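Local atomic coordinates of APL1 (Anopheles gambiae, PDB entry 3O6N), a protein that probably acts in mosquito complement-like immunity as a leucine-rich repeat protein that pairs with LRIM1 in a heterodimeric complex. Residues Ala104-Pro109 / Arg126-Ser131; Asn150-Arg155 / Ser174-His179. All blocks are in the same frame, centred on the assembly; numbering follows the deposited sequence.

Interaction 1. Residues Ala104-Pro109 / Arg126-Ser131; sequences AIRYLP and RNDLSS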
ATOM      1  N   ALA A 104     -21.746   3.497  -6.540  1.00 16.45           N
ATOM      2  CA  ALA A 104     -21.432   4.262  -7.740  1.00 17.97           C
ATOM      3  C   ALA A 104     -21.647   5.751  -7.480  1.00 17.63           C
ATOM      4  O   ALA A 104     -22.165   6.476  -8.329  1.00 19.94           O
ATOM      5  CB  ALA A 104     -22.271   3.782  -8.924  1.00 15.53           C
ATOM      6  N   ILE A 105     -21.224   6.199  -6.303  1.00 16.20           N
ATOM      7  CA  ILE A 105     -21.479   7.572  -5.867  1.00 16.27           C
ATOM      8  C   ILE A 105     -20.562   8.541  -6.594  1.00 14.12           C
ATOM      9  O   ILE A 105     -19.342   8.397  -6.556  1.00 19.53           O
ATOM     10  CB  ILE A 105     -21.300   7.719  -4.348  1.00 19.08           C
ATOM     11  CG1 ILE A 105     -22.289   6.803  -3.618  1.00 18.60           C
ATOM     12  CG2 ILE A 105     -21.488   9.179  -3.919  1.00 16.80           C
ATOM     13  CD1 ILE A 105     -21.945   6.559  -2.167  1.00 19.99           C
ATOM     14  N   ARG A 106     -21.158   9.524  -7.260  1.00 15.94           N
ATOM     15  CA  ARG A 106     -20.408  10.438  -8.113  1.00 18.10           C
ATOM     16  C   ARG A 106     -19.899  11.675  -7.379  1.00 23.48           C
ATOM     17  O   ARG A 106     -18.879  12.250  -7.757  1.00 24.63           O
ATOM     18  CB  ARG A 106     -21.256  10.859  -9.315  1.00 20.27           C
ATOM     19  CG  ARG A 106     -21.818   9.692 -10.116  1.00 23.47           C
ATOM     20  CD  ARG A 106     -22.316  10.142 -11.484  1.00 22.56           C
ATOM     21  NE  ARG A 106     -21.225  10.648 -12.316  1.00 20.16           N
ATOM     22  CZ  ARG A 106     -20.411   9.877 -13.027  1.00 24.82           C
ATOM     23  NH1 ARG A 106     -20.561   8.559 -13.006  1.00 19.69           N
ATOM     24  NH2 ARG A 106     -19.444  10.420 -13.755  1.00 22.15           N
ATOM     25  N   TYR A 107     -20.616  12.098  -6.344  1.00 20.13           N
ATOM     26  CA  TYR A 107     -20.180  13.255  -5.570  1.00 21.54           C
ATOM     27  C   TYR A 107     -20.727  13.241  -4.147  1.00 21.93           C
ATOM     28  O   TYR A 107     -21.745  12.608  -3.861  1.00 20.82           O
ATOM     29  CB  TYR A 107     -20.577  14.555  -6.273  1.00 23.14           C
ATOM     30  CG  TYR A 107     -22.059  14.829  -6.241  1.00 30.93           C
ATOM     31  CD1 TYR A 107     -22.607  15.677  -5.286  1.00 35.22           C
ATOM     32  CD2 TYR A 107     -22.913  14.236  -7.160  1.00 39.02           C
ATOM     33  CE1 TYR A 107     -23.966  15.931  -5.249  1.00 40.72           C
ATOM     34  CE2 TYR A 107     -24.276  14.484  -7.131  1.00 41.68           C
ATOM     35  CZ  TYR A 107     -24.795  15.331  -6.173  1.00 43.89           C
ATOM     36  OH  TYR A 107     -26.148  15.580  -6.140  1.00 45.03           O
ATOM     37  N   LEU A 108     -20.037  13.945  -3.258  1.00 22.10           N
ATOM     38  CA  LEU A 108     -20.499  14.109  -1.888  1.00 21.25           C
ATOM     39  C   LEU A 108     -21.133  15.486  -1.740  1.00 19.58           C
ATOM     40  O   LEU A 108     -20.506  16.492  -2.062  1.00 18.82           O
ATOM     41  CB  LEU A 108     -19.324  13.980  -0.912  1.00 22.72           C
ATOM     42  CG  LEU A 108     -18.527  12.672  -0.913  1.00 19.42           C
ATOM     43  CD1 LEU A 108     -17.285  12.802  -0.040  1.00 20.93           C
ATOM     44  CD2 LEU A 108     -19.394  11.515  -0.445  1.00 18.38           C
ATOM     45  N   PRO A 109     -22.388  15.539  -1.267  1.00 20.14           N
ATOM     46  CA  PRO A 109     -22.974  16.839  -0.927  1.00 22.57           C
ATOM     47  C   PRO A 109     -22.044  17.600   0.016  1.00 22.97           C
ATOM     48  O   PRO A 109     -21.523  17.011   0.961  1.00 22.88           O
ATOM     49  CB  PRO A 109     -24.273  16.458  -0.212  1.00 23.98           C
ATOM     50  CG  PRO A 109     -24.633  15.117  -0.785  1.00 25.22           C
ATOM     51  CD  PRO A 109     -23.315  14.421  -1.020  1.00 21.69           C
ATOM     52  N   ARG A 126     -14.190   2.250  -3.689  1.00 17.61           N
ATOM     53  CA  ARG A 126     -14.886   1.845  -4.915  1.00 17.68           C
ATOM     54  C   ARG A 126     -16.170   2.630  -5.193  1.00 19.07           C
ATOM     55  O   ARG A 126     -17.280   2.112  -5.040  1.00 18.55           O
ATOM     56  CB  ARG A 126     -15.164   0.338  -4.928  1.00 20.15           C
ATOM     57  CG  ARG A 126     -15.372  -0.216  -6.332  1.00 28.99           C
ATOM     58  CD  ARG A 126     -15.726  -1.698  -6.332  1.00 25.41           C
ATOM     59  NE  ARG A 126     -14.687  -2.520  -5.718  1.00 17.39           N
ATOM     60  CZ  ARG A 126     -14.659  -3.848  -5.778  1.00 20.88           C
ATOM     61  NH1 ARG A 126     -15.613  -4.501  -6.428  1.00 18.01           N
ATOM     62  NH2 ARG A 126     -13.680  -4.522  -5.190  1.00 21.93           N
ATOM     63  N   ASN A 127     -16.000   3.878  -5.614  1.00 13.81           N
ATOM     64  CA  ASN A 127     -17.110   4.726  -6.021  1.00 15.90           C
ATOM     65  C   ASN A 127     -16.697   5.552  -7.234  1.00 17.89           C
ATOM     66  O   ASN A 127     -15.766   5.179  -7.946  1.00 19.01           O
ATOM     67  CB  ASN A 127     -17.575   5.620  -4.864  1.00 16.88           C
ATOM     68  CG  ASN A 127     -18.559   4.916  -3.937  1.00 17.05           C
ATOM     69  OD1 ASN A 127     -19.700   4.670  -4.309  1.00 15.59           O
ATOM     70  ND2 ASN A 127     -18.118   4.596  -2.723  1.00 16.95           N
ATOM     71  N   ASP A 128     -17.386   6.663  -7.474  1.00 16.39           N
ATOM     72  CA  ASP A 128     -17.120   7.488  -8.652  1.00 15.94           C
ATOM     73  C   ASP A 128     -16.686   8.905  -8.294  1.00 17.48           C
ATOM     74  O   ASP A 128     -16.923   9.840  -9.059  1.00 18.50           O
ATOM     75  CB  ASP A 128     -18.358   7.561  -9.553  1.00 14.84           C
ATOM     76  CG  ASP A 128     -18.567   6.300 -10.366  1.00 20.51           C
ATOM     77  OD1 ASP A 128     -17.745   6.042 -11.270  1.00 21.48           O
ATOM     78  OD2 ASP A 128     -19.563   5.580 -10.119  1.00 20.54           O
ATOM     79  N   LEU A 129     -16.046   9.070  -7.142  1.00 18.07           N
ATOM     80  CA  LEU A 129     -15.680  10.407  -6.673  1.00 16.31           C
ATOM     81  C   LEU A 129     -14.510  10.971  -7.474  1.00 16.22           C
ATOM     82  O   LEU A 129     -13.500  10.295  -7.669  1.00 17.61           O
ATOM     83  CB  LEU A 129     -15.329  10.375  -5.184  1.00 15.75           C
ATOM     84  CG  LEU A 129     -16.425   9.890  -4.231  1.00 15.96           C
ATOM     85  CD1 LEU A 129     -15.866   9.745  -2.821  1.00 19.19           C
ATOM     86  CD2 LEU A 129     -17.627  10.830  -4.246  1.00 15.47           C
ATOM     87  N   SER A 130     -14.644  12.210  -7.938  0.55 16.58           N
ATOM     88  CA  SER A 130     -13.580  12.845  -8.711  0.55 17.05           C
ATOM     89  C   SER A 130     -12.957  14.031  -7.982  0.55 17.89           C
ATOM     90  O   SER A 130     -11.898  14.522  -8.371  0.55 16.83           O
ATOM     91  CB  SER A 130     -14.092  13.276 -10.087  0.55 19.90           C
ATOM     92  OG  SER A 130     -15.214  14.127  -9.967  0.55 18.24           O
ATOM     93  N   SER A 131     -13.620  14.490  -6.926  1.00 17.19           N
ATOM     94  CA  SER A 131     -13.066  15.543  -6.081  1.00 19.19           C
ATOM     95  C   SER A 131     -13.750  15.556  -4.727  1.00 19.45           C
ATOM     96  O   SER A 131     -14.792  14.921  -4.540  1.00 18.17           O
ATOM     97  CB  SER A 131     -13.178  16.915  -6.753  1.00 22.32           C
ATOM     98  OG  SER A 131     -14.523  17.347  -6.834  1.00 26.29           O
TER
HETATM   99  O   HOH W   1     -16.908  13.866  -7.177  1.00 18.12           O
HETATM  100  O   HOH W   2     -17.640  14.929  -4.505  1.00 19.96           O
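The asparagine position of the leucine-rich repeat consensus joins Ala104-Pro109 to Arg126-Ser131, equivalent loops that follow strands 97-99 and 121-123. Asn127 and Ile105 carry its first bond: Asn127 OD1 accepts Ile105 N at 2.9 Å with a nearly straight N-H...O angle of 169°, the donor tilted moderately from the carbonyl plane. With CG anti to its own carbonyl carbon (chi1 -84°), the Asn127 amide runs alongside the Ile105 side chain, whose CG1 packs against the same oxygen at 3.4 Å. On the other side of the amide, ND2 donates to the carbonyls of Leu124 and Met100, which fixes the rotation of the group and ties the buried asparagine to the residues just past both strands. Backbone pairing continues with Asp128 N to Ile105 O at 2.8 Å, a more bent bond whose donor sits above the carbonyl plane. Outside, the Asp128 carboxylate and the Arg106 guanidinium pass each other with planes 28° apart; NH1 stays 4.2 Å from OD1, which lies well off the guanidinium plane, so the attraction is at most one of general charge. Inside, Leu129 CD2 lies 3.9 Å from Leu108 CG, the two side chains crossing at about a right angle, and also meets Tyr107 CA. Farther along, water takes over from direct bonding: one molecule bridges Arg106 O and Ser130 N, another Leu108 N and Ser131 O. An inward asparagine bonded to its own and the preceding turn, followed by a buried leucine, is the signature of the leucine-rich repeat LxxLxLxxNxL motif.

Interaction 2. Residues Asn150-Arg155 / Ser174-His179; sequences NNNLER and SNRLTH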
ATOM      1  N   ASN A 150      -9.905   3.214  -4.890  1.00 17.14           N
ATOM      2  CA  ASN A 150     -10.730   2.926  -6.060  1.00 17.50           C
ATOM      3  C   ASN A 150     -11.769   4.010  -6.340  1.00 19.26           C
ATOM      4  O   ASN A 150     -12.968   3.741  -6.465  1.00 17.16           O
ATOM      5  CB  ASN A 150     -11.381   1.548  -5.954  1.00 15.20           C
ATOM      6  CG  ASN A 150     -10.512   0.451  -6.552  1.00 20.73           C
ATOM      7  OD1 ASN A 150      -9.709  -0.175  -5.861  1.00 23.78           O
ATOM      8  ND2 ASN A 150     -10.663   0.227  -7.848  1.00 16.73           N
ATOM      9  N   ASN A 151     -11.300   5.249  -6.417  1.00 14.64           N
ATOM     10  CA  ASN A 151     -12.120   6.341  -6.919  1.00 16.21           C
ATOM     11  C   ASN A 151     -11.385   7.061  -8.041  1.00 13.81           C
ATOM     12  O   ASN A 151     -10.453   6.511  -8.621  1.00 15.60           O
ATOM     13  CB  ASN A 151     -12.524   7.295  -5.794  1.00 16.61           C
ATOM     14  CG  ASN A 151     -13.699   6.770  -4.988  1.00 16.02           C
ATOM     15  OD1 ASN A 151     -14.858   6.990  -5.345  1.00 18.38           O
ATOM     16  ND2 ASN A 151     -13.408   6.060  -3.904  1.00 16.38           N
ATOM     17  N   ASN A 152     -11.812   8.278  -8.348  1.00 15.03           N
ATOM     18  CA  ASN A 152     -11.267   9.029  -9.474  1.00 18.51           C
ATOM     19  C   ASN A 152     -10.636  10.346  -9.017  1.00 16.45           C
ATOM     20  O   ASN A 152     -10.583  11.312  -9.774  1.00 16.15           O
ATOM     21  CB  ASN A 152     -12.388   9.306 -10.485  1.00 27.38           C
ATOM     22  CG  ASN A 152     -11.876   9.882 -11.788  1.00 38.34           C
ATOM     23  OD1 ASN A 152     -10.790   9.539 -12.249  1.00 39.49           O
ATOM     24  ND2 ASN A 152     -12.662  10.769 -12.390  1.00 39.07           N
ATOM     25  N   LEU A 153     -10.156  10.378  -7.776  1.00 12.78           N
ATOM     26  CA  LEU A 153      -9.651  11.624  -7.187  1.00 15.87           C
ATOM     27  C   LEU A 153      -8.333  12.068  -7.822  1.00 16.39           C
ATOM     28  O   LEU A 153      -7.435  11.257  -8.042  1.00 15.36           O
ATOM     29  CB  LEU A 153      -9.476  11.475  -5.670  1.00 17.13           C
ATOM     30  CG  LEU A 153     -10.722  11.199  -4.826  1.00 17.93           C
ATOM     31  CD1 LEU A 153     -10.344  10.878  -3.384  1.00 19.20           C
ATOM     32  CD2 LEU A 153     -11.687  12.383  -4.880  1.00 15.85           C
ATOM     33  N   GLU A 154      -8.213  13.363  -8.104  1.00 13.76           N
ATOM     34  CA  GLU A 154      -7.004  13.886  -8.731  1.00 15.49           C
ATOM     35  C   GLU A 154      -6.157  14.675  -7.749  1.00 16.55           C
ATOM     36  O   GLU A 154      -4.938  14.742  -7.880  1.00 15.61           O
ATOM     37  CB  GLU A 154      -7.362  14.763  -9.930  1.00 26.51           C
ATOM     38  CG  GLU A 154      -8.109  14.015 -11.023  1.00 36.97           C
ATOM     39  CD  GLU A 154      -8.275  14.835 -12.286  1.00 49.63           C
ATOM     40  OE1 GLU A 154      -8.277  16.081 -12.193  1.00 52.57           O
ATOM     41  OE2 GLU A 154      -8.397  14.231 -13.373  1.00 54.14           O
ATOM     42  N   ARG A 155      -6.814  15.254  -6.751  0.70 16.56           N
ATOM     43  CA  ARG A 155      -6.120  16.096  -5.799  0.70 18.96           C
ATOM     44  C   ARG A 155      -6.756  16.011  -4.419  0.70 19.88           C
ATOM     45  O   ARG A 155      -7.980  15.987  -4.289  0.70 19.19           O
ATOM     46  CB  ARG A 155      -6.136  17.539  -6.301  0.70 19.99           C
ATOM     47  CG  ARG A 155      -4.997  18.385  -5.799  0.70 23.56           C
ATOM     48  CD  ARG A 155      -5.032  19.776  -6.408  0.70 21.95           C
ATOM     49  NE  ARG A 155      -4.347  20.723  -5.542  0.70 24.73           N
ATOM     50  CZ  ARG A 155      -3.035  20.912  -5.541  0.70 20.67           C
ATOM     51  NH1 ARG A 155      -2.266  20.224  -6.376  0.70 19.55           N
ATOM     52  NH2 ARG A 155      -2.493  21.787  -4.711  0.70 23.49           N
ATOM     53  N   SER A 174      -5.315   3.417  -5.803  1.00 16.09           N
ATOM     54  CA  SER A 174      -6.105   3.395  -7.032  1.00 12.61           C
ATOM     55  C   SER A 174      -7.032   4.600  -7.185  1.00 18.11           C
ATOM     56  O   SER A 174      -8.260   4.464  -7.216  1.00 16.92           O
ATOM     57  CB  SER A 174      -6.903   2.086  -7.149  1.00 13.90           C
ATOM     58  OG  SER A 174      -6.028   1.001  -7.437  1.00 15.55           O
ATOM     59  N   ASN A 175      -6.430   5.778  -7.270  1.00 15.23           N
ATOM     60  CA  ASN A 175      -7.128   6.962  -7.742  1.00 14.72           C
ATOM     61  C   ASN A 175      -6.356   7.515  -8.940  1.00 17.73           C
ATOM     62  O   ASN A 175      -5.763   6.751  -9.698  1.00 17.18           O
ATOM     63  CB  ASN A 175      -7.269   8.004  -6.626  1.00 16.95           C
ATOM     64  CG  ASN A 175      -8.467   7.734  -5.724  1.00 15.04           C
ATOM     65  OD1 ASN A 175      -9.592   8.121  -6.039  1.00 16.07           O
ATOM     66  ND2 ASN A 175      -8.229   7.060  -4.603  1.00 15.28           N
ATOM     67  N   ARG A 176      -6.370   8.830  -9.119  1.00 16.98           N
ATOM     68  CA  ARG A 176      -5.570   9.458 -10.163  1.00 14.94           C
ATOM     69  C   ARG A 176      -4.829  10.639  -9.558  1.00 13.31           C
ATOM     70  O   ARG A 176      -4.709  11.688 -10.186  1.00 14.22           O
ATOM     71  CB  ARG A 176      -6.450   9.946 -11.315  1.00 21.10           C
ATOM     72  CG  ARG A 176      -7.203   8.849 -12.050  1.00 29.75           C
ATOM     73  CD  ARG A 176      -7.977   9.415 -13.238  1.00 33.46           C
ATOM     74  NE  ARG A 176      -8.763   8.390 -13.924  1.00 37.33           N
ATOM     75  CZ  ARG A 176      -9.504   8.613 -15.006  1.00 35.18           C
ATOM     76  NH1 ARG A 176      -9.567   9.829 -15.531  1.00 35.35           N
ATOM     77  NH2 ARG A 176     -10.185   7.620 -15.563  1.00 30.55           N
ATOM     78  N   LEU A 177      -4.332  10.460  -8.339  1.00 13.34           N
ATOM     79  CA  LEU A 177      -3.814  11.583  -7.559  1.00 14.65           C
ATOM     80  C   LEU A 177      -2.458  12.086  -8.046  1.00 17.14           C
ATOM     81  O   LEU A 177      -1.514  11.314  -8.200  1.00 15.85           O
ATOM     82  CB  LEU A 177      -3.719  11.208  -6.077  1.00 12.47           C
ATOM     83  CG  LEU A 177      -5.017  10.988  -5.292  1.00 15.91           C
ATOM     84  CD1 LEU A 177      -4.706  10.316  -3.966  1.00 19.65           C
ATOM     85  CD2 LEU A 177      -5.776  12.297  -5.073  1.00 12.32           C
ATOM     86  N   THR A 178      -2.375  13.394  -8.276  1.00 16.68           N
ATOM     87  CA  THR A 178      -1.113  14.042  -8.599  1.00 15.86           C
ATOM     88  C   THR A 178      -0.617  14.834  -7.395  1.00 18.59           C
ATOM     89  O   THR A 178       0.532  15.271  -7.358  1.00 16.16           O
ATOM     90  CB  THR A 178      -1.247  14.975  -9.814  1.00 19.62           C
ATOM     91  OG1 THR A 178      -2.316  15.901  -9.592  1.00 16.97           O
ATOM     92  CG2 THR A 178      -1.533  14.172 -11.078  1.00 22.31           C
ATOM     93  N   HIS A 179      -1.493  15.028  -6.414  1.00 16.08           N
ATOM     94  CA  HIS A 179      -1.101  15.704  -5.185  1.00 13.80           C
ATOM     95  C   HIS A 179      -1.839  15.190  -3.957  1.00 16.33           C
ATOM     96  O   HIS A 179      -3.075  15.150  -3.930  1.00 15.05           O
ATOM     97  CB  HIS A 179      -1.323  17.214  -5.302  1.00 14.87           C
ATOM     98  CG  HIS A 179      -0.912  17.972  -4.080  1.00 16.67           C
ATOM     99  ND1 HIS A 179       0.399  18.320  -3.826  1.00 16.12           N
ATOM    100  CD2 HIS A 179      -1.630  18.437  -3.030  1.00 19.65           C
ATOM    101  CE1 HIS A 179       0.470  18.967  -2.679  1.00 17.19           C
ATOM    102  NE2 HIS A 179      -0.751  19.055  -2.174  1.00 18.64           N
TER
HETATM  103  O   HOH W   3      -7.988  12.228 -15.352  1.00 45.58           O
HETATM  104  O   HOH W   4      -2.022  18.576  -8.769  1.00 47.95           O
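Arg155, in one of its two modelled conformers, lays its guanidinium flat over the His179 ring, centres 4.2 Å apart and planes at 15°, a planar stack of guanidinium on imidazole at one end of two adjacent leucine-rich repeat turns. The extended arginine chain, with CG anti to the backbone N (chi1 -154°), carries the guanidinium across to the ring. Both groups are also held from elsewhere: Arg155 NE forms a salt bridge with Glu157, and His179 NE2 is hydrogen-bonded to Asp158. The backbones of Asn150-Arg155 and Ser174-His179 run nearly parallel and are joined by Arg176 N to Leu153 O at 2.9 Å and Thr178 N to Glu154 O at 2.9 Å. Between them, Asn175 turns its amide inward beside Leu153, ND2 donating to the carbonyls of Leu172 and Met148, while Leu177 CD2 packs on Leu153 CB at 3.8 Å. At the surface, Asn152 OD1 rests over one face of the Arg176 guanidinium, 2.9 Å from NE, but amide and guanidinium planes stand 84° apart and the angle is too poor for a hydrogen bond. Instead, a water at the guanidinium edge accepts from Arg176 NH1 at 2.9 Å and donates to Glu154 OE2 at 2.8 Å.

Followed from the N terminus, the two contacts come in series: interaction 1 closes a loop from Ala104-Pro109 through strand 121-123 to Arg126-Ser131, and only afterwards does interaction 2 close another, from Asn150-Arg155 through strand 169-171 to Ser174-His179. Neither encloses nor crosses the other. Their centres lie 12 Å apart, and Arg126-Ser131 directly adjoins Asn150-Arg155: Leu129 O probably accepts a hydrogen bond from Asn152 N at 2.7 Å, and Leu129 N probably donates to Asn151 OD1 at 3.0 Å. Four successive turns are thereby connected side by side, carrying the solenoid onward from strand 97-99 to strand 169-171.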